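PDB 1OY3: transcription factor inhibitor I-kappa-B-beta from Mus musculus, which binds NF-kappa-B and traps it in the cytoplasm, although its unphosphorylated, resynthesized form can accompany NF-kappa-B into the nucleus. Local coordinates for residues P218-A232 and L243-G255. Numbering follows the deposited sequence.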
loop_
_atom_site.group_PDB
_atom_site.type_symbol
_atom_site.label_atom_id
_atom_site.label_comp_id
_atom_site.label_asym_id
_atom_site.label_seq_id
_atom_site.Cartn_x
_atom_site.Cartn_y
_atom_site.Cartn_z
ATOM N N PRO C 218 -12.060 17.696 10.333
ATOM C CA PRO C 218 -12.745 17.688 9.038
ATOM C C PRO C 218 -12.368 18.849 8.112
ATOM O O PRO C 218 -12.887 18.952 6.994
ATOM C CB PRO C 218 -14.211 17.723 9.440
ATOM C CG PRO C 218 -14.178 18.643 10.611
ATOM C CD PRO C 218 -12.967 18.170 11.396
ATOM N N THR C 219 -11.455 19.704 8.564
ATOM C CA THR C 219 -11.029 20.848 7.763
ATOM C C THR C 219 -9.746 20.580 6.964
ATOM O O THR C 219 -9.264 21.447 6.233
ATOM C CB THR C 219 -10.802 22.084 8.655
ATOM O OG1 THR C 219 -10.856 23.263 7.849
ATOM C CG2 THR C 219 -9.433 22.026 9.319
ATOM N N ALA C 220 -9.194 19.380 7.104
ATOM C CA ALA C 220 -7.967 19.028 6.404
ATOM C C ALA C 220 -8.216 18.876 4.910
ATOM O O ALA C 220 -9.219 18.301 4.493
ATOM C CB ALA C 220 -7.396 17.722 6.971
ATOM N N ARG C 221 -7.305 19.391 4.097
ATOM C CA ARG C 221 -7.470 19.254 2.655
ATOM C C ARG C 221 -6.317 18.473 2.040
ATOM O O ARG C 221 -5.190 18.519 2.532
ATOM C CB ARG C 221 -7.596 20.630 1.997
ATOM C CG ARG C 221 -6.466 21.592 2.307
ATOM C CD ARG C 221 -6.858 23.002 1.883
ATOM N NE ARG C 221 -8.091 23.428 2.540
ATOM C CZ ARG C 221 -8.705 24.586 2.318
ATOM N NH1 ARG C 221 -8.201 25.453 1.448
ATOM N NH2 ARG C 221 -9.826 24.880 2.969
ATOM N N MET C 222 -6.599 17.718 0.986
ATOM C CA MET C 222 -5.524 16.989 0.344
ATOM C C MET C 222 -4.730 18.010 -0.463
ATOM O O MET C 222 -5.146 19.164 -0.572
ATOM C CB MET C 222 -6.074 15.857 -0.530
ATOM C CG MET C 222 -7.376 16.130 -1.225
ATOM S SD MET C 222 -8.223 14.568 -1.572
ATOM C CE MET C 222 -7.252 13.902 -2.938
ATOM N N TYR C 223 -3.581 17.601 -0.998
ATOM C CA TYR C 223 -2.716 18.492 -1.763
ATOM C C TYR C 223 -3.452 19.441 -2.710
ATOM O O TYR C 223 -3.054 20.598 -2.872
ATOM C CB TYR C 223 -1.697 17.671 -2.556
ATOM C CG TYR C 223 -0.752 16.872 -1.693
ATOM C CD1 TYR C 223 -0.018 15.814 -2.230
ATOM C CD2 TYR C 223 -0.595 17.162 -0.337
ATOM C CE1 TYR C 223 0.842 15.059 -1.440
ATOM C CE2 TYR C 223 0.265 16.419 0.466
ATOM C CZ TYR C 223 0.979 15.366 -0.093
ATOM O OH TYR C 223 1.816 14.612 0.696
ATOM N N GLY C 224 -4.515 18.950 -3.337
ATOM C CA GLY C 224 -5.266 19.784 -4.256
ATOM C C GLY C 224 -6.032 20.894 -3.556
ATOM O O GLY C 224 -6.221 21.971 -4.119
ATOM N N GLY C 225 -6.469 20.625 -2.328
ATOM C CA GLY C 225 -7.222 21.599 -1.560
ATOM C C GLY C 225 -8.583 21.063 -1.146
ATOM O O GLY C 225 -9.279 21.666 -0.329
ATOM N N ARG C 226 -8.962 19.921 -1.709
ATOM C CA ARG C 226 -10.247 19.311 -1.409
ATOM C C ARG C 226 -10.332 18.747 0.011
ATOM O O ARG C 226 -9.381 18.147 0.521
ATOM C CB ARG C 226 -10.541 18.212 -2.428
ATOM C CG ARG C 226 -11.815 17.432 -2.172
ATOM C CD ARG C 226 -12.121 16.530 -3.355
ATOM N NE ARG C 226 -12.497 17.303 -4.537
ATOM C CZ ARG C 226 -12.046 17.071 -5.767
ATOM N NH1 ARG C 226 -11.187 16.082 -5.995
ATOM N NH2 ARG C 226 -12.462 17.828 -6.774
ATOM N N THR C 227 -11.484 18.953 0.640
ATOM C CA THR C 227 -11.740 18.475 1.997
ATOM C C THR C 227 -12.574 17.199 1.963
ATOM O O THR C 227 -13.051 16.777 0.906
ATOM C CB THR C 227 -12.538 19.505 2.800
ATOM O OG1 THR C 227 -13.806 19.704 2.161
ATOM C CG2 THR C 227 -11.803 20.823 2.866
ATOM N N PRO C 228 -12.769 16.567 3.130
ATOM C CA PRO C 228 -13.567 15.340 3.161
ATOM C C PRO C 228 -14.998 15.589 2.690
ATOM O O PRO C 228 -15.576 14.766 1.971
ATOM C CB PRO C 228 -13.498 14.927 4.627
ATOM C CG PRO C 228 -12.128 15.394 5.026
ATOM C CD PRO C 228 -12.073 16.771 4.416
ATOM N N LEU C 229 -15.566 16.728 3.091
ATOM C CA LEU C 229 -16.932 17.071 2.700
ATOM C C LEU C 229 -16.967 17.296 1.197
ATOM O O LEU C 229 -17.807 16.733 0.495
ATOM C CB LEU C 229 -17.402 18.347 3.406
ATOM C CG LEU C 229 -18.915 18.489 3.648
ATOM C CD1 LEU C 229 -19.204 19.909 4.114
ATOM C CD2 LEU C 229 -19.715 18.173 2.394
ATOM N N GLY C 230 -16.050 18.133 0.718
ATOM C CA GLY C 230 -15.969 18.424 -0.702
ATOM C C GLY C 230 -15.837 17.134 -1.483
ATOM O O GLY C 230 -16.372 16.997 -2.582
ATOM N N SER C 231 -15.125 16.177 -0.900
ATOM C CA SER C 231 -14.936 14.893 -1.545
ATOM C C SER C 231 -16.229 14.101 -1.476
ATOM O O SER C 231 -16.640 13.489 -2.461
ATOM C CB SER C 231 -13.808 14.113 -0.862
ATOM O OG SER C 231 -13.609 12.862 -1.497
ATOM N N ALA C 232 -16.872 14.120 -0.310
ATOM C CA ALA C 232 -18.122 13.389 -0.115
ATOM C C ALA C 232 -19.240 13.858 -1.047
ATOM O O ALA C 232 -20.106 13.066 -1.434
ATOM C CB ALA C 232 -18.574 13.502 1.340
ATOM N N LEU C 243 -23.120 13.313 7.769
ATOM C CA LEU C 243 -22.239 13.157 8.929
ATOM C C LEU C 243 -21.285 14.328 9.063
ATOM O O LEU C 243 -21.282 15.024 10.082
ATOM C CB LEU C 243 -21.426 11.864 8.814
ATOM C CG LEU C 243 -22.084 10.552 9.251
ATOM C CD1 LEU C 243 -23.446 10.405 8.605
ATOM C CD2 LEU C 243 -21.173 9.384 8.879
ATOM N N LEU C 244 -20.468 14.533 8.033
ATOM C CA LEU C 244 -19.498 15.624 8.025
ATOM C C LEU C 244 -20.190 16.934 8.370
ATOM O O LEU C 244 -19.680 17.721 9.172
ATOM C CB LEU C 244 -18.819 15.718 6.652
ATOM C CG LEU C 244 -17.797 14.607 6.390
ATOM C CD1 LEU C 244 -17.584 14.406 4.895
ATOM C CD2 LEU C 244 -16.491 14.966 7.088
ATOM N N ARG C 245 -21.358 17.156 7.772
ATOM C CA ARG C 245 -22.129 18.365 8.035
ATOM C C ARG C 245 -22.413 18.416 9.534
ATOM O O ARG C 245 -22.008 19.349 10.228
ATOM C CB ARG C 245 -23.464 18.324 7.288
ATOM C CG ARG C 245 -23.389 18.253 5.769
ATOM C CD ARG C 245 -23.015 19.583 5.143
ATOM N NE ARG C 245 -23.747 19.814 3.898
ATOM C CZ ARG C 245 -23.746 18.987 2.857
ATOM N NH1 ARG C 245 -23.045 17.862 2.900
ATOM N NH2 ARG C 245 -24.448 19.280 1.772
ATOM N N ALA C 246 -23.101 17.385 10.020
ATOM C CA ALA C 246 -23.474 17.278 11.427
ATOM C C ALA C 246 -22.311 17.460 12.397
ATOM O O ALA C 246 -22.518 17.837 13.549
ATOM C CB ALA C 246 -24.157 15.939 11.680
ATOM N N HIS C 247 -21.091 17.195 11.942
ATOM C CA HIS C 247 -19.929 17.349 12.810
ATOM C C HIS C 247 -19.124 18.621 12.590
ATOM O O HIS C 247 -17.936 18.675 12.911
ATOM C CB HIS C 247 -19.011 16.130 12.713
ATOM C CG HIS C 247 -19.413 15.009 13.621
ATOM N ND1 HIS C 247 -20.384 14.088 13.286
ATOM C CD2 HIS C 247 -19.020 14.699 14.881
ATOM C CE1 HIS C 247 -20.572 13.261 14.300
ATOM N NE2 HIS C 247 -19.757 13.611 15.280
ATOM N N GLY C 248 -19.772 19.645 12.046
ATOM C CA GLY C 248 -19.101 20.917 11.838
ATOM C C GLY C 248 -18.087 21.036 10.716
ATOM O O GLY C 248 -17.136 21.811 10.817
ATOM N N ALA C 249 -18.275 20.276 9.648
ATOM C CA ALA C 249 -17.363 20.354 8.519
ATOM C C ALA C 249 -17.792 21.538 7.648
ATOM O O ALA C 249 -18.915 21.564 7.136
ATOM C CB ALA C 249 -17.420 19.062 7.718
ATOM N N PRO C 250 -16.915 22.548 7.489
ATOM C CA PRO C 250 -17.259 23.712 6.664
ATOM C C PRO C 250 -17.640 23.270 5.250
ATOM O O PRO C 250 -17.190 22.224 4.780
ATOM C CB PRO C 250 -15.978 24.540 6.690
ATOM C CG PRO C 250 -15.428 24.247 8.049
ATOM C CD PRO C 250 -15.609 22.744 8.143
ATOM N N GLU C 251 -18.472 24.064 4.583
ATOM C CA GLU C 251 -18.915 23.732 3.233
ATOM C C GLU C 251 -17.790 23.988 2.215
ATOM O O GLU C 251 -17.033 24.954 2.339
ATOM C CB GLU C 251 -20.162 24.551 2.877
ATOM C CG GLU C 251 -21.079 23.886 1.849
ATOM C CD GLU C 251 -21.928 22.766 2.442
ATOM O OE1 GLU C 251 -22.534 22.002 1.658
ATOM O OE2 GLU C 251 -22.003 22.657 3.689
ATOM N N PRO C 252 -17.668 23.113 1.201
ATOM C CA PRO C 252 -16.659 23.181 0.134
ATOM C C PRO C 252 -16.619 24.501 -0.645
ATOM O O PRO C 252 -17.602 25.243 -0.687
ATOM C CB PRO C 252 -17.028 22.001 -0.762
ATOM C CG PRO C 252 -17.646 21.035 0.190
ATOM C CD PRO C 252 -18.516 21.920 1.032
ATOM N N GLU C 253 -15.476 24.776 -1.271
ATOM C CA GLU C 253 -15.292 25.998 -2.050
ATOM C C GLU C 253 -15.305 25.747 -3.554
ATOM O O GLU C 253 -14.265 25.472 -4.153
ATOM C CB GLU C 253 -13.973 26.685 -1.681
ATOM C CG GLU C 253 -13.926 27.292 -0.290
ATOM C CD GLU C 253 -13.773 26.256 0.806
ATOM O OE1 GLU C 253 -14.720 25.472 1.035
ATOM O OE2 GLU C 253 -12.697 26.226 1.440
ATOM N N ASP C 254 -16.484 25.855 -4.157
ATOM C CA ASP C 254 -16.641 25.654 -5.593
ATOM C C ASP C 254 -15.792 24.491 -6.103
ATOM O O ASP C 254 -15.768 23.419 -5.501
ATOM C CB ASP C 254 -16.279 26.938 -6.339
ATOM N N GLY C 255 -15.097 24.714 -7.214
ATOM C CA GLY C 255 -14.245 23.692 -7.811
ATOM C C GLY C 255 -13.469 24.277 -8.987
ATOM O O GLY C 255 -13.603 25.495 -9.228
#
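Leu229 and Leu244 lie alongside each other, pointing opposite ways, at the buried heart of this contact. Leu229 CG meets Leu244 CB at 4.1 Å. Leu244 sends its two methyls to different places: CD1 lies against Leu229 CA and the methyl of Ala232, and CD2 rests on Pro228 CB. Leu229 CB already points at the other segment. CG, roughly anti to the backbone N (chi1 -152°), carries CD1 in among the Ala249 methyl, Pro252 CD and the Pro250 carbonyl. Leu229 CD1 is 3.1 Å from Pro250 O. Packing is also tight at Gly230, where Pro252 CG sits 3.2 Å from Gly230 CA. Gly230 N donates to Thr227 OG1 (3.1 Å), which caps helix 228-233. Pro228 and Ala232 also pack on helix 195-201.

The outer side is looser, charged and exposed to solvent. Arg245 runs across Leu229 almost perpendicularly, with Arg245 NH1 3.4 Å from Leu229 CD2. Arg245 NH2 pairs with Glu251 OE1 by charge alone. Arg221 NH2 and Glu253 OE2 form a long salt bridge of 3.5 Å, and Glu253 is poorly ordered. The guanidinium and carboxylate planes are tilted 56° to each other.

Helix 238-246 ends in a Schellman motif with Gly248 at C-prime. The chain then returns over the start of helix 228-233. Pro218, still in ANK 5, touches Ala249 CB through its CB at 3.9 Å. Leu229, Pro228 and Ala232 against Leu244 form the antiparallel helix packing of an ankyrin repeat, here ANK 6, the last of the stack.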